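Local structure of alkylhalidase CmlS (Streptomyces venezuelae, 3I3L) at residues V62-L67 and V125-F130; P68-I73 and G327-S332; Y88-S93 and F119-Q124. The protein acts as a flavin-dependent halogenase in chloramphenicol biosynthesis and carries its FAD through a covalent flavin-aspartate bond. All coordinates share one frame; numbering follows the deposited sequence.

Contact 1. Residues V62-L67 and V125-F130; sequences VGESLL and VKREEF. With FAD (flavin-adenine dinucleotide), chain B.
Within the flavin pocket of the FAD-binding domain, Gly63 in the loop 62-67 meets Arg127 at the start of helix 127-140, and both touch the cofactor. Arg127 NH1 donates to Gly63 O at 3.2 Å, a nearly straight bond (171°) that lies on a lone pair of the carbonyl and in the guanidinium plane. The same NH1 reaches FAD O4' at 3.1 Å, while NH2 turns to the pyrophosphate and donates to FAD O2A at 2.9 Å. Bends at chi2 (-67°) and chi3 (-58°) curl the chain around Gly63 O and turn the guanidinium toward the ribityl chain; a salt bridge from NE to Asp131 further fixes its rotation. A leucine in place of Arg127 would probably leave FAD O2A and Gly63 O without these donors and Asp131 without its mate. Gly63 must lack a side chain, because its backbone angles call for glycine and a CB would collide with FAD O2'. Ser65 O accepts from FAD N3 at 2.6 Å, and Ser65 N donates to FAD O4. Behind this layer, Val125 N binds Glu64 O at 2.9 Å, and a water joins Glu64 OE2 to Arg127 N; Tyr211 and Ser247 also hold the Glu64 carboxylate. Leu66 CD1 lies over one face of Phe130, 4.1 Å from the ring centroid, a CH-pi contact beside Val125 CG1. Backbone groups reading the flavin's pyrimidine ring while an arginine spans ribityl and pyrophosphate oxygens make this a site of the FAD-binding fold that flavin-dependent halogenases share with flavoprotein monooxygenases.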
loop_
_atom_site.group_PDB
_atom_site.type_symbol
_atom_site.label_atom_id
_atom_site.label_comp_id
_atom_site.label_asym_id
_atom_site.label_seq_id
_atom_site.Cartn_x
_atom_site.Cartn_y
_atom_site.Cartn_z
ATOM N N VAL A 62 1.135 7.812 -15.442
ATOM C CA VAL A 62 -0.010 7.022 -15.099
ATOM C C VAL A 62 0.116 6.730 -13.606
ATOM O O VAL A 62 1.224 6.828 -13.050
ATOM C CB VAL A 62 -0.025 5.685 -15.921
ATOM C CG1 VAL A 62 1.046 4.710 -15.391
ATOM C CG2 VAL A 62 -1.440 5.068 -15.915
ATOM N N GLY A 63 -1.012 6.418 -12.964
ATOM C CA GLY A 63 -1.036 6.028 -11.520
ATOM C C GLY A 63 -1.787 7.080 -10.750
ATOM O O GLY A 63 -1.189 7.813 -10.000
ATOM N N GLU A 64 -3.087 7.143 -10.961
ATOM C CA GLU A 64 -3.851 8.343 -10.697
ATOM C C GLU A 64 -4.758 8.327 -9.466
ATOM O O GLU A 64 -5.301 9.387 -9.076
ATOM C CB GLU A 64 -4.653 8.670 -11.942
ATOM C CG GLU A 64 -3.705 8.972 -13.123
ATOM C CD GLU A 64 -4.337 8.705 -14.468
ATOM O OE1 GLU A 64 -4.935 7.610 -14.661
ATOM O OE2 GLU A 64 -4.205 9.596 -15.343
ATOM N N SER A 65 -4.937 7.154 -8.858
ATOM C CA SER A 65 -5.947 7.042 -7.798
ATOM C C SER A 65 -5.238 6.882 -6.468
ATOM O O SER A 65 -4.458 5.907 -6.250
ATOM C CB SER A 65 -6.907 5.870 -8.074
ATOM O OG SER A 65 -7.874 5.701 -7.065
ATOM N N LEU A 66 -5.492 7.851 -5.579
ATOM C CA LEU A 66 -4.778 7.944 -4.302
ATOM C C LEU A 66 -5.538 7.430 -3.088
ATOM O O LEU A 66 -6.728 7.037 -3.189
ATOM C CB LEU A 66 -4.343 9.384 -4.102
ATOM C CG LEU A 66 -3.569 10.010 -5.294
ATOM C CD1 LEU A 66 -3.000 11.371 -4.916
ATOM C CD2 LEU A 66 -2.443 9.039 -5.716
ATOM N N LEU A 67 -4.878 7.443 -1.924
ATOM C CA LEU A 67 -5.481 6.838 -0.712
ATOM C C LEU A 67 -5.459 7.829 0.457
ATOM O O LEU A 67 -4.638 8.777 0.494
ATOM C CB LEU A 67 -4.756 5.523 -0.348
ATOM C CG LEU A 67 -4.940 4.323 -1.315
ATOM C CD1 LEU A 67 -4.002 3.101 -0.885
ATOM C CD2 LEU A 67 -6.439 3.848 -1.412
ATOM N N VAL A 125 -6.090 12.163 -9.376
ATOM C CA VAL A 125 -5.306 13.266 -9.894
ATOM C C VAL A 125 -4.766 13.011 -11.281
ATOM O O VAL A 125 -4.635 11.875 -11.731
ATOM C CB VAL A 125 -4.105 13.664 -8.964
ATOM C CG1 VAL A 125 -4.592 13.842 -7.479
ATOM C CG2 VAL A 125 -3.017 12.574 -9.022
ATOM N N LYS A 126 -4.416 14.102 -11.942
ATOM C CA LYS A 126 -3.584 14.075 -13.094
ATOM C C LYS A 126 -2.160 14.174 -12.563
ATOM O O LYS A 126 -1.785 15.188 -11.938
ATOM C CB LYS A 126 -3.974 15.250 -13.994
ATOM C CG LYS A 126 -3.267 15.303 -15.304
ATOM C CD LYS A 126 -4.033 16.236 -16.302
ATOM C CE LYS A 126 -4.828 15.388 -17.319
ATOM N NZ LYS A 126 -5.566 16.245 -18.320
ATOM N N ARG A 127 -1.390 13.098 -12.730
ATOM C CA ARG A 127 -0.090 12.949 -12.060
ATOM C C ARG A 127 0.937 14.025 -12.460
ATOM O O ARG A 127 1.766 14.440 -11.622
ATOM C CB ARG A 127 0.517 11.561 -12.296
ATOM C CG ARG A 127 -0.057 10.453 -11.408
ATOM C CD ARG A 127 0.311 10.634 -9.889
ATOM N NE ARG A 127 1.765 10.657 -9.747
ATOM C CZ ARG A 127 2.532 9.554 -9.754
ATOM N NH1 ARG A 127 1.963 8.332 -9.893
ATOM N NH2 ARG A 127 3.864 9.674 -9.671
ATOM N N GLU A 128 0.895 14.467 -13.717
ATOM C CA GLU A 128 1.775 15.542 -14.176
ATOM C C GLU A 128 1.562 16.811 -13.321
ATOM O O GLU A 128 2.503 17.546 -13.047
ATOM C CB GLU A 128 1.560 15.818 -15.670
ATOM C CG GLU A 128 0.169 16.303 -16.020
ATOM C CD GLU A 128 -0.216 15.979 -17.479
ATOM O OE1 GLU A 128 -0.056 16.864 -18.349
ATOM O OE2 GLU A 128 -0.693 14.862 -17.770
ATOM N N GLU A 129 0.333 17.017 -12.846
ATOM C CA GLU A 129 0.020 18.218 -12.070
ATOM C C GLU A 129 0.288 18.019 -10.604
ATOM O O GLU A 129 0.934 18.838 -9.966
ATOM C CB GLU A 129 -1.437 18.676 -12.321
ATOM C CG GLU A 129 -1.669 19.166 -13.742
ATOM C CD GLU A 129 -3.153 19.487 -14.050
ATOM O OE1 GLU A 129 -4.088 19.166 -13.260
ATOM O OE2 GLU A 129 -3.386 20.042 -15.133
ATOM N N PHE A 130 -0.151 16.886 -10.078
ATOM C CA PHE A 130 0.102 16.520 -8.699
ATOM C C PHE A 130 1.599 16.404 -8.380
ATOM O O PHE A 130 2.079 16.916 -7.383
ATOM C CB PHE A 130 -0.600 15.188 -8.394
ATOM C CG PHE A 130 -0.353 14.676 -7.005
ATOM C CD1 PHE A 130 -0.977 15.253 -5.936
ATOM C CD2 PHE A 130 0.509 13.606 -6.793
ATOM C CE1 PHE A 130 -0.756 14.776 -4.603
ATOM C CE2 PHE A 130 0.734 13.081 -5.524
ATOM C CZ PHE A 130 0.098 13.666 -4.387
HETATM P PA FAD B . 7.749 7.638 -10.108
HETATM O O1A FAD B . 8.081 6.794 -11.318
HETATM O O2A FAD B . 6.365 8.182 -10.035
HETATM O O5B FAD B . 8.821 8.869 -10.048
HETATM C C5B FAD B . 10.197 8.630 -10.266
HETATM C C4B FAD B . 10.890 9.842 -10.928
HETATM O O4B FAD B . 12.303 9.541 -11.012
HETATM C C3B FAD B . 10.417 10.096 -12.339
HETATM O O3B FAD B . 9.879 11.379 -12.432
HETATM C C2B FAD B . 11.680 9.979 -13.206
HETATM O O2B FAD B . 11.750 11.011 -14.139
HETATM C C1B FAD B . 12.818 10.087 -12.203
HETATM N N9A FAD B . 14.056 9.393 -12.503
HETATM C C8A FAD B . 14.206 8.113 -12.946
HETATM N N7A FAD B . 15.526 7.848 -13.064
HETATM C C5A FAD B . 16.227 8.970 -12.782
HETATM C C6A FAD B . 17.583 9.241 -12.769
HETATM N N6A FAD B . 18.468 8.308 -13.070
HETATM N N1A FAD B . 17.983 10.490 -12.377
HETATM C C2A FAD B . 17.082 11.470 -12.045
HETATM N N3A FAD B . 15.752 11.181 -12.052
HETATM C C4A FAD B . 15.324 9.951 -12.412
HETATM N N1 FAD B . -0.428 4.025 -8.000
HETATM C C2 FAD B . -1.474 4.546 -7.256
HETATM O O2 FAD B . -1.214 4.986 -6.144
HETATM N N3 FAD B . -2.758 4.548 -7.733
HETATM C C4 FAD B . -3.045 4.035 -8.970
HETATM O O4 FAD B . -4.244 4.072 -9.397
HETATM C C4X FAD B . -2.005 3.477 -9.716
HETATM N N5 FAD B . -2.253 2.972 -10.962
HETATM C C5X FAD B . -1.204 2.522 -11.731
HETATM C C6 FAD B . -1.450 1.991 -13.006
HETATM C C7 FAD B . -0.409 1.470 -13.736
HETATM C C7M FAD B . -0.636 0.909 -15.120
HETATM C C8 FAD B . 0.876 1.538 -13.207
HETATM C C8M FAD B . 2.037 1.084 -13.997
HETATM C C9 FAD B . 1.133 2.024 -11.921
HETATM C C9A FAD B . 0.057 2.522 -11.201
HETATM N N10 FAD B . 0.331 3.051 -9.973
HETATM C C10 FAD B . -0.687 3.481 -9.208
HETATM C "C1'" FAD B . 1.723 2.868 -9.471
HETATM C "C2'" FAD B . 2.327 4.207 -9.123
HETATM O "O2'" FAD B . 2.153 5.040 -10.198
HETATM C "C3'" FAD B . 3.769 4.174 -8.689
HETATM O "O3'" FAD B . 3.891 3.362 -7.543
HETATM C "C4'" FAD B . 4.266 5.609 -8.310
HETATM O "O4'" FAD B . 4.350 6.444 -9.432
HETATM C "C5'" FAD B . 5.669 5.523 -7.723
HETATM O "O5'" FAD B . 6.103 6.786 -7.309
HETATM P P FAD B . 7.668 6.998 -7.303
HETATM O O1P FAD B . 8.334 5.809 -6.645
HETATM O O2P FAD B . 7.989 8.395 -6.783
HETATM O O3P FAD B . 8.143 6.801 -8.837
HETATM O O HOH W 1 -2.027 11.134 -14.896
#

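Contact 2. Residues P68-I73 and G327-S332. With FAD (flavin-adenine dinucleotide), chain B.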
loop_
_atom_site.group_PDB
_atom_site.type_symbol
_atom_site.label_atom_id
_atom_site.label_comp_id
_atom_site.label_asym_id
_atom_site.label_seq_id
_atom_site.Cartn_x
_atom_site.Cartn_y
_atom_site.Cartn_z
ATOM N N PRO A 68 -6.363 7.642 1.397
ATOM C CA PRO A 68 -6.453 8.519 2.590
ATOM C C PRO A 68 -5.141 8.640 3.330
ATOM O O PRO A 68 -4.826 9.725 3.853
ATOM C CB PRO A 68 -7.483 7.793 3.486
ATOM C CG PRO A 68 -8.391 7.134 2.500
ATOM C CD PRO A 68 -7.465 6.678 1.348
ATOM N N GLY A 69 -4.388 7.534 3.390
ATOM C CA GLY A 69 -3.122 7.505 4.143
ATOM C C GLY A 69 -2.109 8.503 3.597
ATOM O O GLY A 69 -1.311 9.070 4.344
ATOM N N THR A 70 -2.134 8.711 2.291
ATOM C CA THR A 70 -1.231 9.660 1.651
ATOM C C THR A 70 -1.674 11.112 1.868
ATOM O O THR A 70 -0.807 11.989 2.027
ATOM C CB THR A 70 -1.151 9.401 0.124
ATOM O OG1 THR A 70 -0.507 8.140 -0.109
ATOM C CG2 THR A 70 -0.413 10.526 -0.619
ATOM N N MET A 71 -2.998 11.366 1.885
ATOM C CA MET A 71 -3.512 12.715 2.193
ATOM C C MET A 71 -3.139 13.074 3.625
ATOM O O MET A 71 -2.783 14.197 3.897
ATOM C CB MET A 71 -5.037 12.826 2.028
ATOM C CG MET A 71 -5.606 12.092 0.792
ATOM S SD MET A 71 -5.318 13.012 -0.713
ATOM C CE MET A 71 -3.789 12.411 -1.224
ATOM N N SER A 72 -3.235 12.110 4.526
ATOM C CA SER A 72 -2.847 12.324 5.901
ATOM C C SER A 72 -1.384 12.801 5.960
ATOM O O SER A 72 -1.051 13.702 6.721
ATOM C CB SER A 72 -3.033 11.044 6.690
ATOM O OG SER A 72 -2.484 11.195 7.955
ATOM N N ILE A 73 -0.518 12.194 5.152
ATOM C CA ILE A 73 0.890 12.507 5.200
ATOM C C ILE A 73 1.116 13.901 4.663
ATOM O O ILE A 73 1.814 14.712 5.273
ATOM C CB ILE A 73 1.753 11.501 4.397
ATOM C CG1 ILE A 73 1.901 10.169 5.166
ATOM C CG2 ILE A 73 3.189 12.105 4.128
ATOM C CD1 ILE A 73 2.535 9.052 4.345
ATOM N N GLY A 327 0.260 2.222 -4.885
ATOM C CA GLY A 327 1.634 2.541 -5.339
ATOM C C GLY A 327 2.130 3.874 -4.745
ATOM O O GLY A 327 3.210 3.919 -4.210
ATOM N N VAL A 328 1.367 4.950 -4.944
ATOM C CA VAL A 328 1.730 6.268 -4.433
ATOM C C VAL A 328 1.747 6.284 -2.916
ATOM O O VAL A 328 2.582 6.924 -2.290
ATOM C CB VAL A 328 0.816 7.384 -4.992
ATOM C CG1 VAL A 328 1.171 8.783 -4.315
ATOM C CG2 VAL A 328 0.972 7.458 -6.497
ATOM N N HIS A 329 0.834 5.551 -2.317
ATOM C CA HIS A 329 0.856 5.404 -0.875
ATOM C C HIS A 329 2.156 4.778 -0.352
ATOM O O HIS A 329 2.772 5.256 0.617
ATOM C CB HIS A 329 -0.337 4.579 -0.353
ATOM C CG HIS A 329 -0.261 4.361 1.121
ATOM N ND1 HIS A 329 -0.381 5.404 2.023
ATOM C CD2 HIS A 329 -0.019 3.242 1.855
ATOM C CE1 HIS A 329 -0.217 4.932 3.246
ATOM N NE2 HIS A 329 -0.013 3.625 3.171
ATOM N N LEU A 330 2.579 3.690 -0.952
ATOM C CA LEU A 330 3.854 3.055 -0.499
ATOM C C LEU A 330 5.047 3.930 -0.847
ATOM O O LEU A 330 6.003 3.988 -0.083
ATOM C CB LEU A 330 4.004 1.694 -1.107
ATOM C CG LEU A 330 3.050 0.631 -0.549
ATOM C CD1 LEU A 330 3.246 -0.670 -1.295
ATOM C CD2 LEU A 330 3.343 0.413 0.947
ATOM N N ALA A 331 4.994 4.666 -1.960
ATOM C CA ALA A 331 6.079 5.630 -2.234
ATOM C C ALA A 331 6.147 6.692 -1.091
ATOM O O ALA A 331 7.218 7.048 -0.642
ATOM C CB ALA A 331 5.856 6.354 -3.581
ATOM N N SER A 332 4.987 7.171 -0.641
ATOM C CA SER A 332 4.910 8.259 0.369
ATOM C C SER A 332 5.327 7.755 1.703
ATOM O O SER A 332 6.108 8.406 2.414
ATOM C CB SER A 332 3.473 8.776 0.455
ATOM O OG SER A 332 3.160 9.409 -0.789
HETATM P PA FAD B . 7.749 7.638 -10.108
HETATM O O1A FAD B . 8.081 6.794 -11.318
HETATM O O2A FAD B . 6.365 8.182 -10.035
HETATM O O5B FAD B . 8.821 8.869 -10.048
HETATM C C5B FAD B . 10.197 8.630 -10.266
HETATM C C4B FAD B . 10.890 9.842 -10.928
HETATM O O4B FAD B . 12.303 9.541 -11.012
HETATM C C3B FAD B . 10.417 10.096 -12.339
HETATM O O3B FAD B . 9.879 11.379 -12.432
HETATM C C2B FAD B . 11.680 9.979 -13.206
HETATM O O2B FAD B . 11.750 11.011 -14.139
HETATM C C1B FAD B . 12.818 10.087 -12.203
HETATM N N9A FAD B . 14.056 9.393 -12.503
HETATM C C8A FAD B . 14.206 8.113 -12.946
HETATM N N7A FAD B . 15.526 7.848 -13.064
HETATM C C5A FAD B . 16.227 8.970 -12.782
HETATM C C6A FAD B . 17.583 9.241 -12.769
HETATM N N6A FAD B . 18.468 8.308 -13.070
HETATM N N1A FAD B . 17.983 10.490 -12.377
HETATM C C2A FAD B . 17.082 11.470 -12.045
HETATM N N3A FAD B . 15.752 11.181 -12.052
HETATM C C4A FAD B . 15.324 9.951 -12.412
HETATM N N1 FAD B . -0.428 4.025 -8.000
HETATM C C2 FAD B . -1.474 4.546 -7.256
HETATM O O2 FAD B . -1.214 4.986 -6.144
HETATM N N3 FAD B . -2.758 4.548 -7.733
HETATM C C4 FAD B . -3.045 4.035 -8.970
HETATM O O4 FAD B . -4.244 4.072 -9.397
HETATM C C4X FAD B . -2.005 3.477 -9.716
HETATM N N5 FAD B . -2.253 2.972 -10.962
HETATM C C5X FAD B . -1.204 2.522 -11.731
HETATM C C6 FAD B . -1.450 1.991 -13.006
HETATM C C7 FAD B . -0.409 1.470 -13.736
HETATM C C7M FAD B . -0.636 0.909 -15.120
HETATM C C8 FAD B . 0.876 1.538 -13.207
HETATM C C8M FAD B . 2.037 1.084 -13.997
HETATM C C9 FAD B . 1.133 2.024 -11.921
HETATM C C9A FAD B . 0.057 2.522 -11.201
HETATM N N10 FAD B . 0.331 3.051 -9.973
HETATM C C10 FAD B . -0.687 3.481 -9.208
HETATM C "C1'" FAD B . 1.723 2.868 -9.471
HETATM C "C2'" FAD B . 2.327 4.207 -9.123
HETATM O "O2'" FAD B . 2.153 5.040 -10.198
HETATM C "C3'" FAD B . 3.769 4.174 -8.689
HETATM O "O3'" FAD B . 3.891 3.362 -7.543
HETATM C "C4'" FAD B . 4.266 5.609 -8.310
HETATM O "O4'" FAD B . 4.350 6.444 -9.432
HETATM C "C5'" FAD B . 5.669 5.523 -7.723
HETATM O "O5'" FAD B . 6.103 6.786 -7.309
HETATM P P FAD B . 7.668 6.998 -7.303
HETATM O O1P FAD B . 8.334 5.809 -6.645
HETATM O O2P FAD B . 7.989 8.395 -6.783
HETATM O O3P FAD B . 8.143 6.801 -8.837
#
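Segments 68-73 and 327-332 are helical, their axes 9.0 Å apart at closest approach and 37° from parallel, with Thr70 and His329 facing each other at a CA-CA distance of 5.4 Å. Thr70 contributes the largest share of the packing, and both its branches take part. With chi1 at -67°, OG1 lies beside the backbone N and presses against the other helix, 3.2 Å from His329 CA. From there it also meets the edge of the imidazole in the ring plane, where the 3.5 Å separation of Thr70 OG1 and His329 ND1 amounts to a weak hydrogen bond. The methyl CG2, anti to the backbone N, reaches Ser332 OG at 3.7 Å. That hydroxyl is already engaged within its own helix: Ser332 OG donates to Val328 O at 3.0 Å, and Ser332 N reaches the same oxygen from the opposite face of the carbonyl plane, so two donors grip it. Helix 327-347 begins at the flavin, an arrangement known from the flavoprotein monooxygenase fold, and Val328 N donates to FAD O2 at 2.8 Å and 166°. The positive end of the helix dipole would be expected to favour negative charge on this side of the isoalloxazine, as in relatives of that fold. Val328 CG2 packs against the same FAD O2, and Gly327 is bare where a CB would collide with FAD O3'. Gly69 plays a similar part between the helices, since a CB there would run into His329 CE1. One turn further along, Ile73 CD1 rests on Ser332 CB at 4.0 Å. Helix 33-44 covers another side of the 327-332 segment, with Pro33 against Val328, Ala34 against Ala331 and Val37 against Ser332.

Contact 3. Residues Y88-S93 and F119-Q124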
loop_
_atom_site.group_PDB
_atom_site.type_symbol
_atom_site.label_atom_id
_atom_site.label_comp_id
_atom_site.label_asym_id
_atom_site.label_seq_id
_atom_site.Cartn_x
_atom_site.Cartn_y
_atom_site.Cartn_z
ATOM N N TYR A 88 -9.291 18.527 -6.608
ATOM C CA TYR A 88 -9.100 17.206 -7.194
ATOM C C TYR A 88 -10.429 16.501 -7.093
ATOM O O TYR A 88 -11.141 16.710 -6.118
ATOM C CB TYR A 88 -8.042 16.438 -6.401
ATOM C CG TYR A 88 -6.612 16.929 -6.604
ATOM C CD1 TYR A 88 -6.084 17.107 -7.855
ATOM C CD2 TYR A 88 -5.810 17.175 -5.527
ATOM C CE1 TYR A 88 -4.838 17.521 -8.034
ATOM C CE2 TYR A 88 -4.510 17.590 -5.690
ATOM C CZ TYR A 88 -4.031 17.767 -6.939
ATOM O OH TYR A 88 -2.749 18.198 -7.120
ATOM N N VAL A 89 -10.771 15.659 -8.068
ATOM C CA VAL A 89 -11.987 14.851 -7.921
ATOM C C VAL A 89 -11.895 14.032 -6.614
ATOM O O VAL A 89 -10.844 13.407 -6.357
ATOM C CB VAL A 89 -12.167 13.903 -9.129
ATOM C CG1 VAL A 89 -13.387 12.918 -8.926
ATOM C CG2 VAL A 89 -12.354 14.706 -10.394
ATOM N N LYS A 90 -12.956 14.037 -5.796
ATOM C CA LYS A 90 -12.944 13.285 -4.527
ATOM C C LYS A 90 -13.316 11.811 -4.703
ATOM O O LYS A 90 -14.265 11.471 -5.418
ATOM C CB LYS A 90 -13.792 13.931 -3.424
ATOM C CG LYS A 90 -13.209 15.298 -3.002
ATOM C CD LYS A 90 -13.053 15.476 -1.480
ATOM C CE LYS A 90 -11.615 16.060 -1.085
ATOM N NZ LYS A 90 -11.207 17.269 -1.892
ATOM N N LYS A 91 -12.558 10.946 -4.037
ATOM C CA LYS A 91 -12.798 9.493 -4.146
ATOM C C LYS A 91 -13.286 8.942 -2.830
ATOM O O LYS A 91 -12.548 8.978 -1.866
ATOM C CB LYS A 91 -11.504 8.744 -4.581
ATOM C CG LYS A 91 -11.540 7.256 -4.213
ATOM C CD LYS A 91 -10.616 6.472 -5.030
ATOM C CE LYS A 91 -9.350 6.283 -4.371
ATOM N NZ LYS A 91 -8.830 4.812 -4.590
ATOM N N PRO A 92 -14.518 8.419 -2.799
ATOM C CA PRO A 92 -15.136 7.913 -1.545
ATOM C C PRO A 92 -14.699 6.515 -1.177
ATOM O O PRO A 92 -14.736 6.102 0.006
ATOM C CB PRO A 92 -16.643 7.884 -1.880
ATOM C CG PRO A 92 -16.707 7.883 -3.427
ATOM C CD PRO A 92 -15.390 8.253 -3.996
ATOM N N SER A 93 -14.283 5.771 -2.197
ATOM C CA SER A 93 -14.161 4.318 -2.107
ATOM C C SER A 93 -13.526 3.706 -3.359
ATOM O O SER A 93 -13.131 4.408 -4.282
ATOM C CB SER A 93 -15.550 3.734 -2.005
ATOM O OG SER A 93 -16.307 4.149 -3.134
ATOM N N PHE A 119 -8.114 10.743 7.399
ATOM C CA PHE A 119 -8.977 11.037 6.253
ATOM C C PHE A 119 -9.978 9.919 5.915
ATOM O O PHE A 119 -9.715 8.714 6.106
ATOM C CB PHE A 119 -8.121 11.407 5.038
ATOM C CG PHE A 119 -7.560 12.826 5.088
ATOM C CD1 PHE A 119 -8.200 13.859 4.418
ATOM C CD2 PHE A 119 -6.415 13.114 5.832
ATOM C CE1 PHE A 119 -7.679 15.166 4.445
ATOM C CE2 PHE A 119 -5.882 14.380 5.882
ATOM C CZ PHE A 119 -6.492 15.420 5.190
ATOM N N ASP A 120 -11.114 10.354 5.386
ATOM C CA ASP A 120 -12.285 9.526 5.176
ATOM C C ASP A 120 -12.476 9.371 3.662
ATOM O O ASP A 120 -13.433 8.750 3.208
ATOM C CB ASP A 120 -13.479 10.302 5.723
ATOM C CG ASP A 120 -13.473 11.729 5.209
ATOM O OD1 ASP A 120 -14.189 12.019 4.244
ATOM O OD2 ASP A 120 -12.665 12.555 5.731
ATOM N N HIS A 121 -11.604 10.021 2.888
ATOM C CA HIS A 121 -11.652 9.974 1.454
ATOM C C HIS A 121 -10.223 10.218 0.899
ATOM O O HIS A 121 -9.267 10.468 1.669
ATOM C CB HIS A 121 -12.585 11.055 0.959
ATOM C CG HIS A 121 -12.039 12.420 1.196
ATOM N ND1 HIS A 121 -12.152 13.063 2.415
ATOM C CD2 HIS A 121 -11.288 13.225 0.410
ATOM C CE1 HIS A 121 -11.520 14.224 2.361
ATOM N NE2 HIS A 121 -10.993 14.349 1.153
ATOM N N ALA A 122 -10.058 10.061 -0.417
ATOM C CA ALA A 122 -8.854 10.531 -1.046
ATOM C C ALA A 122 -9.283 11.189 -2.315
ATOM O O ALA A 122 -10.427 11.674 -2.406
ATOM C CB ALA A 122 -7.791 9.395 -1.294
ATOM N N VAL A 123 -8.402 11.222 -3.309
ATOM C CA VAL A 123 -8.735 11.959 -4.522
ATOM C C VAL A 123 -8.156 11.242 -5.704
ATOM O O VAL A 123 -7.347 10.300 -5.551
ATOM C CB VAL A 123 -8.087 13.354 -4.477
ATOM C CG1 VAL A 123 -8.743 14.222 -3.390
ATOM C CG2 VAL A 123 -6.542 13.205 -4.214
ATOM N N GLN A 124 -8.557 11.686 -6.878
ATOM C CA GLN A 124 -8.006 11.201 -8.122
ATOM C C GLN A 124 -7.248 12.400 -8.733
ATOM O O GLN A 124 -7.698 13.528 -8.577
ATOM C CB GLN A 124 -9.135 10.771 -9.065
ATOM C CG GLN A 124 -10.350 10.088 -8.374
ATOM C CD GLN A 124 -10.064 8.630 -8.084
ATOM O OE1 GLN A 124 -10.981 7.825 -7.913
ATOM N NE2 GLN A 124 -8.796 8.261 -8.081
HETATM O O HOH W 2 -8.621 15.453 -10.426
#
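Lys91 N donates to Ala122 O at 2.8 Å and 173°, a short, straight bond although the donor stands above the carbonyl plane. Ala122 N returns a bond to Lys91 O at 3.1 Å, completing an antiparallel hydrogen-bonded pair. Lys90 and Val123 follow as a non-hydrogen-bonded pair, and beyond them Gln124 N binds Val89 O at 2.9 Å. Val89 O also receives a CA-H...O contact from Val123 CA at 3.1 Å. Toward this end a water takes over, accepting from Val89 N and donating to Gln124 O. Tyr88 CB packs on Val123 CB at 3.6 Å. On the face of Lys91 and Gln124 the two side chains cross at about a right angle; with CG anti to the backbone N (chi1 159°), the lysine extends past the glutamine chain, and its NZ is hydrogen-bonded to Ser65 OG. At the other end His121 ND1 donates to Asp120 OD1 at 2.9 Å, meeting the carboxylate from above its plane, while His121 CB touches Lys91 O. The strand axes diverge strongly from strict antiparallel, at 131°. This is a short, twisted antiparallel beta ladder, tying strand 122-124 to the large mixed sheet next to the flavin.

How the contacts relate
The three contacts show how a flavin site is assembled from segments scattered along one domain. Their centres stand about 12 Å from one another, all within the FAD-binding domain. The chain runs 62-67, 68-73, 88-93, 119-124, 125-130, then 327-332, so contact 3 lies between the halves of both contact 1 and contact 2, while the segments of contacts 1 and 2 alternate. Loop 62-67 leads directly into helix 68-76, and strand 122-124 leads into helix 127-140. Leu66 is the common neighbour, packing on Val328 and Met71 and pairing by backbone with Val123. Contacts 1 and 2 touch FAD directly; contact 3 stands behind them, with Lys91 meeting Ser65 in a second shell.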